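Local coordinates for protein alternansucrase (Leuconostoc mesenteroides, PDB 6HVG) that is a large multidomain member of glycoside hydrolase family 70 with a TIM-barrel-type core, a bound calcium ion and flanking repeats of the choline-binding type, at residues K572-L577 and V1175-N1180. Numbering follows the deposited sequence.
Sequences KGSEFL and VDERGN. With CA (calcium ion), chain C.
The type I beta turn Asp-1176 to Gly-1179, directly after strand 1166-1175, packs against the calcium-binding loop 572-577, joining two parts of the family 70 region almost 600 residues apart in sequence. Glu-1177 O receives Phe-576 N at 3.0 Å in an almost straight bond (170°), lying in the carbonyl plane. The same oxygen sits at the edge of the Phe-576 ring, while Val-1175 CG2 meets the ring obliquely near its rim, 4.2 Å from Phe-576 CE2; Phe-534 also meets this ring. Gly-1179, at positive phi, brings its CA to 3.7 Å from Phe-576 CE2. Ser-574 OG donates to the anti lone pair of Glu-1177 OE2 at 2.6 Å, and the other carboxylate oxygen takes Leu-527 N, a pairing that should hold the carboxylate's rotation. Lys-572 leaves the backbone with CG anti to N (chi1 -172°) and runs extended to donate a hydrogen bond from NZ to Arg-1178 O at 3.0 Å, almost in line with that carbonyl (165°). Arg-1178 reaches back the other way: its NE makes a weak bond to Lys-572 O, and NH2 bonds to Asp-570 O. Next to Ser-574, the Glu-575 carboxylate leads away from segment 1175-1180 and binds calcium through OE2 at 2.1 Å, its own O adding a bond at 2.2 Å, alongside a water, Asp-581, Asn-625 and Asp-1159; its remaining oxygen, OE1, accepts Gly-556 N.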
ATOM      1  N   LYS A 572     -15.847   9.851  -0.129  1.00 51.24           N
ATOM      2  CA  LYS A 572     -16.300   8.588  -0.683  1.00 52.90           C
ATOM      3  C   LYS A 572     -15.364   7.526  -0.173  1.00 52.53           C
ATOM      4  O   LYS A 572     -14.142   7.715  -0.164  1.00 54.89           O
ATOM      5  CB  LYS A 572     -16.264   8.597  -2.214  1.00 54.55           C
ATOM      6  CG  LYS A 572     -16.907   7.373  -2.841  1.00 54.60           C
ATOM      7  CD  LYS A 572     -16.606   7.278  -4.335  1.00 55.10           C
ATOM      8  CE  LYS A 572     -17.472   6.228  -4.997  1.00 52.68           C
ATOM      9  NZ  LYS A 572     -17.090   6.092  -6.404  1.00 53.62           N
ATOM     10  N   GLY A 573     -15.934   6.400   0.222  1.00 49.23           N
ATOM     11  CA  GLY A 573     -15.155   5.330   0.810  1.00 47.85           C
ATOM     12  C   GLY A 573     -14.240   4.643  -0.171  1.00 46.63           C
ATOM     13  O   GLY A 573     -14.562   4.536  -1.358  1.00 49.39           O
ATOM     14  N   SER A 574     -13.102   4.170   0.325  1.00 42.52           N
ATOM     15  CA  SER A 574     -12.194   3.361  -0.451  1.00 40.71           C
ATOM     16  C   SER A 574     -12.737   1.944  -0.437  1.00 40.98           C
ATOM     17  O   SER A 574     -12.389   1.169   0.433  1.00 41.66           O
ATOM     18  CB  SER A 574     -10.804   3.406   0.180  1.00 40.84           C
ATOM     19  OG  SER A 574     -10.439   4.753   0.471  1.00 39.29           O
ATOM     20  N   GLU A 575     -13.599   1.632  -1.403  1.00 40.82           N
ATOM     21  CA  GLU A 575     -14.292   0.365  -1.479  1.00 41.29           C
ATOM     22  C   GLU A 575     -13.347  -0.766  -1.782  1.00 40.21           C
ATOM     23  O   GLU A 575     -13.568  -1.906  -1.351  1.00 41.09           O
ATOM     24  CB  GLU A 575     -15.363   0.433  -2.567  1.00 45.15           C
ATOM     25  CG  GLU A 575     -16.281  -0.794  -2.692  1.00 47.25           C
ATOM     26  CD  GLU A 575     -17.089  -1.111  -1.448  1.00 49.18           C
ATOM     27  OE1 GLU A 575     -18.062  -0.362  -1.153  1.00 47.08           O
ATOM     28  OE2 GLU A 575     -16.739  -2.126  -0.787  1.00 48.02           O
ATOM     29  N   PHE A 576     -12.280  -0.462  -2.504  1.00 40.16           N
ATOM     30  CA  PHE A 576     -11.349  -1.506  -2.928  1.00 41.90           C
ATOM     31  C   PHE A 576     -10.159  -1.551  -2.026  1.00 42.12           C
ATOM     32  O   PHE A 576      -9.545  -0.530  -1.778  1.00 41.84           O
ATOM     33  CB  PHE A 576     -10.904  -1.260  -4.362  1.00 42.14           C
ATOM     34  CG  PHE A 576     -12.025  -1.329  -5.343  1.00 38.94           C
ATOM     35  CD1 PHE A 576     -12.406  -2.527  -5.885  1.00 39.64           C
ATOM     36  CD2 PHE A 576     -12.729  -0.203  -5.656  1.00 38.38           C
ATOM     37  CE1 PHE A 576     -13.469  -2.601  -6.767  1.00 40.54           C
ATOM     38  CE2 PHE A 576     -13.776  -0.253  -6.535  1.00 39.42           C
ATOM     39  CZ  PHE A 576     -14.154  -1.457  -7.092  1.00 40.74           C
ATOM     40  N   LEU A 577      -9.868  -2.747  -1.527  1.00 43.36           N
ATOM     41  CA  LEU A 577      -8.826  -2.949  -0.558  1.00 42.66           C
ATOM     42  C   LEU A 577      -7.946  -4.070  -1.034  1.00 42.51           C
ATOM     43  O   LEU A 577      -6.789  -3.843  -1.396  1.00 46.79           O
ATOM     44  CB  LEU A 577      -9.454  -3.251   0.820  1.00 43.73           C
ATOM     45  CG  LEU A 577      -8.537  -3.645   1.990  1.00 43.84           C
ATOM     46  CD1 LEU A 577      -7.520  -2.558   2.299  1.00 43.94           C
ATOM     47  CD2 LEU A 577      -9.417  -3.908   3.195  1.00 42.45           C
ATOM     48  N   VAL A1175      -9.428   1.537 -11.856  1.00 46.81           N
ATOM     49  CA  VAL A1175      -9.887   2.478 -10.829  1.00 45.61           C
ATOM     50  C   VAL A1175      -8.934   2.523  -9.668  1.00 43.86           C
ATOM     51  O   VAL A1175      -8.134   1.597  -9.468  1.00 40.83           O
ATOM     52  CB  VAL A1175     -11.243   2.078 -10.244  1.00 47.08           C
ATOM     53  CG1 VAL A1175     -12.347   2.273 -11.255  1.00 48.71           C
ATOM     54  CG2 VAL A1175     -11.218   0.634  -9.769  1.00 49.09           C
ATOM     55  N   ASP A1176      -9.048   3.608  -8.901  1.00 45.50           N
ATOM     56  CA  ASP A1176      -8.319   3.769  -7.642  1.00 46.63           C
ATOM     57  C   ASP A1176      -9.145   3.200  -6.496  1.00 47.30           C
ATOM     58  O   ASP A1176     -10.231   2.654  -6.721  1.00 50.05           O
ATOM     59  CB  ASP A1176      -7.930   5.235  -7.405  1.00 47.45           C
ATOM     60  CG  ASP A1176      -9.123   6.171  -7.233  1.00 49.59           C
ATOM     61  OD1 ASP A1176     -10.245   5.725  -6.937  1.00 52.85           O
ATOM     62  OD2 ASP A1176      -8.935   7.397  -7.352  1.00 52.88           O
ATOM     63  N   GLU A1177      -8.630   3.281  -5.278  1.00 46.19           N
ATOM     64  CA  GLU A1177      -9.303   2.638  -4.142  1.00 46.17           C
ATOM     65  C   GLU A1177     -10.757   3.046  -3.956  1.00 46.48           C
ATOM     66  O   GLU A1177     -11.560   2.239  -3.486  1.00 48.30           O
ATOM     67  CB  GLU A1177      -8.536   2.906  -2.863  1.00 47.68           C
ATOM     68  CG  GLU A1177      -8.581   4.359  -2.410  1.00 49.23           C
ATOM     69  CD  GLU A1177      -7.540   4.639  -1.361  1.00 45.28           C
ATOM     70  OE1 GLU A1177      -6.340   4.525  -1.672  1.00 44.74           O
ATOM     71  OE2 GLU A1177      -7.933   4.936  -0.236  1.00 45.64           O
ATOM     72  N   ARG A1178     -11.100   4.271  -4.351  1.00 45.73           N
ATOM     73  CA  ARG A1178     -12.487   4.759  -4.275  1.00 45.51           C
ATOM     74  C   ARG A1178     -13.372   4.389  -5.463  1.00 46.92           C
ATOM     75  O   ARG A1178     -14.529   4.815  -5.536  1.00 52.39           O
ATOM     76  CB  ARG A1178     -12.509   6.285  -4.120  1.00 45.87           C
ATOM     77  CG  ARG A1178     -11.938   6.783  -2.804  1.00 47.39           C
ATOM     78  CD  ARG A1178     -12.001   8.287  -2.703  1.00 47.52           C
ATOM     79  NE  ARG A1178     -11.591   8.751  -1.391  1.00 52.48           N
ATOM     80  CZ  ARG A1178     -10.330   8.816  -0.963  1.00 57.36           C
ATOM     81  NH1 ARG A1178      -9.320   8.439  -1.741  1.00 57.18           N
ATOM     82  NH2 ARG A1178     -10.075   9.236   0.279  1.00 59.48           N
ATOM     83  N   GLY A1179     -12.843   3.635  -6.410  1.00 45.94           N
ATOM     84  CA  GLY A1179     -13.624   3.260  -7.585  1.00 49.54           C
ATOM     85  C   GLY A1179     -13.802   4.370  -8.617  1.00 49.78           C
ATOM     86  O   GLY A1179     -14.710   4.335  -9.416  1.00 51.11           O
ATOM     87  N   ASN A1180     -12.916   5.350  -8.591  1.00 51.72           N
ATOM     88  CA  ASN A1180     -12.899   6.414  -9.565  1.00 49.58           C
ATOM     89  C   ASN A1180     -11.907   6.083 -10.633  1.00 51.17           C
ATOM     90  O   ASN A1180     -10.800   5.629 -10.367  1.00 54.37           O
ATOM     91  CB  ASN A1180     -12.511   7.737  -8.929  1.00 48.94           C
ATOM     92  CG  ASN A1180     -13.557   8.234  -7.968  1.00 49.79           C
ATOM     93  OD1 ASN A1180     -14.753   8.034  -8.188  1.00 45.98           O
ATOM     94  ND2 ASN A1180     -13.113   8.881  -6.887  1.00 50.81           N
TER
HETATM   95 CA    CA C2000     -15.048  -3.280  -0.525  1.00 47.20          CA
HETATM   96  O   HOH W   1     -16.525  -5.069  -0.041  1.00 40.78           O